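Local atomic coordinates of Melibiose/raffinose/stachyose-binding protein MelE (Bacillus subtilis subsp. subtilis str. 168, PDB entry 4R6H), a protein that binds melibiose, raffinose and stachyose as the solute-binding component of the ABC transporter that imports these sugars. Residues P89-T94 with L311-D316; K33-Y38 with K321-F326. All coordinates share one frame; numbering follows the deposited sequence.

Interaction 1 of 2, residues P89-T94 with L311-D316; sequences PDLFDT and LAAWKD
Phe92 and Ala312 clasp each other through both peptide groups: Phe92 N gives its hydrogen to Ala312 O at 2.9 Å, and Ala312 N returns one to Phe92 O. This is the hydrogen-bonded pair of a short antiparallel β-sheet; in this solute-binding protein the late strand 310-313 returns to pair with strand 91-92, which comes from the early part of the chain and lies in the same lobe. A third backbone bond runs from Trp314 N to Asp90 O (3.0 Å). Asp90 itself turns its carboxylate elsewhere, with Ser317 as its strongest partner. Leu91 and Ala313 form the neighbouring non-hydrogen-bonded pair, where the small alanine leaves room for Leu91 CD2 at 4.1 Å from Ala313 CB; Leu311 CD2 also meets Leu91 CB, and helix 320-331 covers this apolar face. On the other face, Phe92 CG stands between its own N and carbonyl carbon (chi1 54°), which folds the ring back across the neighbouring strand. A methyl suits the space against the ring: Ala312 CB lies over its face, 4.1 Å from the centroid and 23° off the normal. Trp314 CB lies 3.5 Å from Pro89 O, while Thr94 CG2 touches Ala312 CB at 3.7 Å.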
loop_
_atom_site.group_PDB
_atom_site.type_symbol
_atom_site.label_atom_id
_atom_site.label_comp_id
_atom_site.label_asym_id
_atom_site.label_seq_id
_atom_site.Cartn_x
_atom_site.Cartn_y
_atom_site.Cartn_z
ATOM N N PRO A 89 -21.508 -4.431 -8.417
ATOM C CA PRO A 89 -20.987 -4.952 -9.650
ATOM C C PRO A 89 -20.746 -6.446 -9.510
ATOM O O PRO A 89 -20.598 -6.967 -8.401
ATOM C CB PRO A 89 -19.636 -4.226 -9.781
ATOM C CG PRO A 89 -19.640 -3.150 -8.748
ATOM C CD PRO A 89 -20.480 -3.689 -7.670
ATOM N N ASP A 90 -20.642 -7.132 -10.642
ATOM C CA ASP A 90 -20.387 -8.585 -10.609
ATOM C C ASP A 90 -19.020 -8.889 -9.977
ATOM O O ASP A 90 -18.867 -9.805 -9.193
ATOM C CB ASP A 90 -20.480 -9.188 -11.997
ATOM C CG ASP A 90 -21.840 -8.920 -12.665
ATOM O OD1 ASP A 90 -22.878 -9.159 -11.998
ATOM O OD2 ASP A 90 -21.831 -8.412 -13.812
ATOM N N LEU A 91 -18.068 -8.053 -10.334
ATOM C CA LEU A 91 -16.706 -8.149 -9.792
ATOM C C LEU A 91 -16.291 -6.760 -9.330
ATOM O O LEU A 91 -16.554 -5.764 -10.025
ATOM C CB LEU A 91 -15.746 -8.622 -10.867
ATOM C CG LEU A 91 -15.836 -10.087 -11.284
ATOM C CD1 LEU A 91 -15.192 -10.332 -12.649
ATOM C CD2 LEU A 91 -15.219 -10.990 -10.237
ATOM N N PHE A 92 -15.597 -6.707 -8.211
ATOM C CA PHE A 92 -15.166 -5.423 -7.667
ATOM C C PHE A 92 -13.841 -5.577 -6.919
ATOM O O PHE A 92 -13.456 -6.631 -6.487
ATOM C CB PHE A 92 -16.260 -4.795 -6.796
ATOM C CG PHE A 92 -16.754 -5.681 -5.710
ATOM C CD1 PHE A 92 -17.801 -6.578 -5.941
ATOM C CD2 PHE A 92 -16.163 -5.668 -4.469
ATOM C CE1 PHE A 92 -18.213 -7.426 -4.929
ATOM C CE2 PHE A 92 -16.607 -6.502 -3.453
ATOM C CZ PHE A 92 -17.621 -7.382 -3.695
ATOM N N ASP A 93 -13.171 -4.450 -6.764
ATOM C CA ASP A 93 -11.864 -4.371 -6.101
ATOM C C ASP A 93 -12.067 -4.055 -4.624
ATOM O O ASP A 93 -12.740 -3.055 -4.253
ATOM C CB ASP A 93 -11.103 -3.277 -6.816
ATOM C CG ASP A 93 -9.605 -3.177 -6.451
ATOM O OD1 ASP A 93 -9.152 -3.822 -5.493
ATOM O OD2 ASP A 93 -8.920 -2.376 -7.178
ATOM N N THR A 94 -11.531 -4.896 -3.754
ATOM C CA THR A 94 -11.640 -4.628 -2.330
ATOM C C THR A 94 -10.531 -3.712 -1.772
ATOM O O THR A 94 -10.675 -3.216 -0.661
ATOM C CB THR A 94 -11.702 -5.937 -1.528
ATOM O OG1 THR A 94 -10.536 -6.715 -1.790
ATOM C CG2 THR A 94 -12.916 -6.754 -1.953
ATOM N N LEU A 311 -9.922 -8.855 -7.310
ATOM C CA LEU A 311 -11.196 -9.172 -7.955
ATOM C C LEU A 311 -11.940 -10.023 -6.944
ATOM O O LEU A 311 -11.571 -11.174 -6.696
ATOM C CB LEU A 311 -11.007 -9.960 -9.274
ATOM C CG LEU A 311 -10.533 -9.088 -10.424
ATOM C CD1 LEU A 311 -9.944 -9.905 -11.568
ATOM C CD2 LEU A 311 -11.673 -8.202 -10.971
ATOM N N ALA A 312 -13.011 -9.458 -6.389
ATOM C CA ALA A 312 -13.966 -10.141 -5.547
ATOM C C ALA A 312 -15.262 -10.261 -6.335
ATOM O O ALA A 312 -15.614 -9.361 -7.107
ATOM C CB ALA A 312 -14.210 -9.343 -4.279
ATOM N N ALA A 313 -15.943 -11.391 -6.206
ATOM C CA ALA A 313 -17.222 -11.609 -6.901
ATOM C C ALA A 313 -18.331 -11.331 -5.922
ATOM O O ALA A 313 -18.282 -11.701 -4.744
ATOM C CB ALA A 313 -17.321 -13.038 -7.432
ATOM N N TRP A 314 -19.380 -10.701 -6.411
ATOM C CA TRP A 314 -20.556 -10.512 -5.566
ATOM C C TRP A 314 -21.304 -11.847 -5.431
ATOM O O TRP A 314 -21.674 -12.436 -6.440
ATOM C CB TRP A 314 -21.465 -9.501 -6.212
ATOM C CG TRP A 314 -22.718 -9.205 -5.431
ATOM C CD1 TRP A 314 -22.903 -9.308 -4.085
ATOM C CD2 TRP A 314 -23.942 -8.715 -5.982
ATOM N NE1 TRP A 314 -24.196 -8.910 -3.754
ATOM C CE2 TRP A 314 -24.838 -8.527 -4.898
ATOM C CE3 TRP A 314 -24.356 -8.400 -7.264
ATOM C CZ2 TRP A 314 -26.164 -8.073 -5.086
ATOM C CZ3 TRP A 314 -25.698 -7.903 -7.454
ATOM C CH2 TRP A 314 -26.548 -7.757 -6.366
ATOM N N LYS A 315 -21.497 -12.276 -4.187
ATOM C CA LYS A 315 -22.117 -13.575 -3.907
ATOM C C LYS A 315 -23.512 -13.700 -4.510
ATOM O O LYS A 315 -23.933 -14.799 -4.869
ATOM C CB LYS A 315 -22.149 -13.859 -2.404
ATOM C CG LYS A 315 -23.116 -13.006 -1.593
ATOM C CD LYS A 315 -23.058 -13.357 -0.105
ATOM C CE LYS A 315 -24.020 -12.509 0.710
ATOM N NZ LYS A 315 -25.434 -12.952 0.570
ATOM N N ASP A 316 -24.214 -12.582 -4.630
ATOM C CA ASP A 316 -25.560 -12.603 -5.150
ATOM C C ASP A 316 -25.645 -12.127 -6.597
ATOM O O ASP A 316 -26.729 -11.886 -7.100
ATOM C CB ASP A 316 -26.491 -11.852 -4.178
ATOM C CG ASP A 316 -26.620 -12.584 -2.856
ATOM O OD1 ASP A 316 -26.612 -13.832 -2.839
ATOM O OD2 ASP A 316 -26.654 -11.909 -1.814
#

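Interaction 2 of 2, residues K33-Y38 with K321-F326; sequences KTLTIY and KEAKDF
Ile37 CD1 is the bump that presses on Phe326: the methyl stands over one face of the ring, 3.7 Å from its centroid and 17° off the normal, a CH-pi contact. Phe326 CG lies anti to its backbone N (chi1 -172°), swinging the ring out from helix 321-326 to lie under the isoleucine. Next along strand 33-38, the forked end of Leu35 straddles the helix surface. Its CD2 settles against Phe326 CB at 3.9 Å, while the small side chain of Ala323 lets Leu35 CD1 come within 3.9 Å of Ala323 N. At the outer end the bent chain of Lys33 reaches Glu322 in a salt bridge, NZ to OE2 2.7 Å, with the ammonium above the carboxylate plane. An alanine in place of Glu322 would probably leave the Lys33 ammonium without this carboxylate mate and its flexible chain freer to swing. Strand and helix cross at -58°, their axes 9.4 Å apart. On its flank the strand pairs in parallel with strand 64-69, Phe57 meets the Phe326 ring edge-to-face, and Leu91 of strand 91-92 touches Ile37, Ala323 and Phe326, joining the same apolar layer.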
loop_
_atom_site.group_PDB
_atom_site.type_symbol
_atom_site.label_atom_id
_atom_site.label_comp_id
_atom_site.label_asym_id
_atom_site.label_seq_id
_atom_site.Cartn_x
_atom_site.Cartn_y
_atom_site.Cartn_z
ATOM N N LYS A 33 -24.341 -10.715 -22.838
ATOM C CA LYS A 33 -24.652 -10.258 -21.481
ATOM C C LYS A 33 -23.469 -9.429 -20.968
ATOM O O LYS A 33 -22.331 -9.660 -21.367
ATOM C CB LYS A 33 -24.912 -11.454 -20.584
ATOM C CG LYS A 33 -23.678 -12.294 -20.324
ATOM C CD LYS A 33 -24.007 -13.764 -20.337
ATOM C CE LYS A 33 -24.747 -14.157 -19.077
ATOM N NZ LYS A 33 -24.336 -15.519 -18.664
ATOM N N THR A 34 -23.758 -8.492 -20.080
ATOM C CA THR A 34 -22.745 -7.573 -19.589
ATOM C C THR A 34 -22.189 -8.108 -18.280
ATOM O O THR A 34 -22.951 -8.427 -17.385
ATOM C CB THR A 34 -23.346 -6.194 -19.333
ATOM O OG1 THR A 34 -23.690 -5.594 -20.599
ATOM C CG2 THR A 34 -22.347 -5.300 -18.627
ATOM N N LEU A 35 -20.864 -8.155 -18.162
ATOM C CA LEU A 35 -20.189 -8.554 -16.902
ATOM C C LEU A 35 -19.537 -7.264 -16.405
ATOM O O LEU A 35 -18.683 -6.688 -17.090
ATOM C CB LEU A 35 -19.137 -9.616 -17.200
ATOM C CG LEU A 35 -18.276 -10.035 -15.974
ATOM C CD1 LEU A 35 -19.094 -10.834 -14.994
ATOM C CD2 LEU A 35 -17.077 -10.846 -16.420
ATOM N N THR A 36 -20.017 -6.759 -15.260
ATOM C CA THR A 36 -19.562 -5.477 -14.773
ATOM C C THR A 36 -18.442 -5.658 -13.759
ATOM O O THR A 36 -18.553 -6.468 -12.831
ATOM C CB THR A 36 -20.694 -4.673 -14.131
ATOM O OG1 THR A 36 -21.335 -5.461 -13.124
ATOM C CG2 THR A 36 -21.736 -4.257 -15.191
ATOM N N ILE A 37 -17.373 -4.906 -13.978
ATOM C CA ILE A 37 -16.165 -5.007 -13.137
ATOM C C ILE A 37 -15.753 -3.608 -12.687
ATOM O O ILE A 37 -15.610 -2.685 -13.519
ATOM C CB ILE A 37 -14.985 -5.590 -13.917
ATOM C CG1 ILE A 37 -15.391 -6.891 -14.592
ATOM C CG2 ILE A 37 -13.748 -5.758 -13.004
ATOM C CD1 ILE A 37 -14.268 -7.657 -15.255
ATOM N N TYR A 38 -15.593 -3.424 -11.373
ATOM C CA TYR A 38 -15.088 -2.163 -10.819
ATOM C C TYR A 38 -13.641 -2.367 -10.359
ATOM O O TYR A 38 -13.324 -3.412 -9.759
ATOM C CB TYR A 38 -15.897 -1.728 -9.591
ATOM C CG TYR A 38 -17.089 -0.814 -9.799
ATOM C CD1 TYR A 38 -17.885 -0.897 -10.926
ATOM C CD2 TYR A 38 -17.420 0.104 -8.795
ATOM C CE1 TYR A 38 -18.988 -0.041 -11.083
ATOM C CE2 TYR A 38 -18.496 0.965 -8.935
ATOM C CZ TYR A 38 -19.279 0.884 -10.065
ATOM O OH TYR A 38 -20.352 1.749 -10.161
ATOM N N LYS A 321 -21.270 -17.085 -12.089
ATOM C CA LYS A 321 -20.509 -18.115 -12.804
ATOM C C LYS A 321 -19.497 -17.459 -13.758
ATOM O O LYS A 321 -18.306 -17.852 -13.774
ATOM C CB LYS A 321 -21.484 -19.090 -13.527
ATOM C CG LYS A 321 -21.431 -19.179 -15.045
ATOM C CD LYS A 321 -20.416 -20.207 -15.513
ATOM C CE LYS A 321 -20.435 -20.322 -17.030
ATOM N NZ LYS A 321 -19.199 -20.966 -17.544
ATOM N N GLU A 322 -19.947 -16.449 -14.488
ATOM C CA GLU A 322 -19.122 -15.711 -15.429
ATOM C C GLU A 322 -18.037 -14.908 -14.691
ATOM O O GLU A 322 -16.914 -14.767 -15.187
ATOM C CB GLU A 322 -19.959 -14.739 -16.282
ATOM C CG GLU A 322 -20.906 -15.376 -17.319
ATOM C CD GLU A 322 -22.104 -16.173 -16.757
ATOM O OE1 GLU A 322 -22.661 -15.909 -15.652
ATOM O OE2 GLU A 322 -22.542 -17.092 -17.482
ATOM N N ALA A 323 -18.419 -14.362 -13.557
ATOM C CA ALA A 323 -17.481 -13.632 -12.675
ATOM C C ALA A 323 -16.327 -14.557 -12.276
ATOM O O ALA A 323 -15.139 -14.142 -12.323
ATOM C CB ALA A 323 -18.189 -13.122 -11.457
ATOM N N LYS A 324 -16.654 -15.766 -11.828
ATOM C CA LYS A 324 -15.627 -16.765 -11.510
ATOM C C LYS A 324 -14.821 -17.184 -12.728
ATOM O O LYS A 324 -13.577 -17.353 -12.618
ATOM C CB LYS A 324 -16.228 -17.980 -10.815
ATOM C CG LYS A 324 -16.712 -17.671 -9.421
ATOM C CD LYS A 324 -17.239 -18.925 -8.730
ATOM C CE LYS A 324 -17.702 -18.615 -7.332
ATOM N NZ LYS A 324 -18.319 -19.824 -6.690
ATOM N N ASP A 325 -15.471 -17.332 -13.896
ATOM C CA ASP A 325 -14.743 -17.670 -15.115
ATOM C C ASP A 325 -13.709 -16.558 -15.414
ATOM O O ASP A 325 -12.580 -16.842 -15.847
ATOM C CB ASP A 325 -15.661 -17.790 -16.346
ATOM C CG ASP A 325 -16.534 -19.035 -16.352
ATOM O OD1 ASP A 325 -16.261 -20.023 -15.659
ATOM O OD2 ASP A 325 -17.539 -18.962 -17.101
ATOM N N PHE A 326 -14.091 -15.299 -15.154
ATOM C CA PHE A 326 -13.196 -14.189 -15.442
ATOM C C PHE A 326 -11.985 -14.218 -14.459
ATOM O O PHE A 326 -10.832 -13.966 -14.857
ATOM C CB PHE A 326 -13.945 -12.845 -15.351
ATOM C CG PHE A 326 -13.131 -11.680 -15.834
ATOM C CD1 PHE A 326 -12.304 -10.971 -14.977
ATOM C CD2 PHE A 326 -13.160 -11.314 -17.142
ATOM C CE1 PHE A 326 -11.544 -9.940 -15.446
ATOM C CE2 PHE A 326 -12.394 -10.273 -17.615
ATOM C CZ PHE A 326 -11.566 -9.591 -16.771
#

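Overall arrangement
Interactions 1 and 2 are neighbouring pieces of one lobe, their centres 9 Å apart, and strand 91-92 joins them. Its Leu91 O lies 2.9 Å from Tyr38 N, a probable hydrogen bond, and Asp90 OD2 reaches Thr36 N at 2.8 Å, so that strand 33-38 is tied to the segment that interaction 1 pairs with 311-316. Strand 310-313 is followed, after a short connection, by helix 320-331, and both return to the early strands of the chain: the strand takes the middle place between 91-92 and 136-137, the helix packs against 33-38. Leu311 and Ala313 share the apolar layer with Ile37 and Ala323. The protein is in an open conformation, and no sugar takes part in either contact.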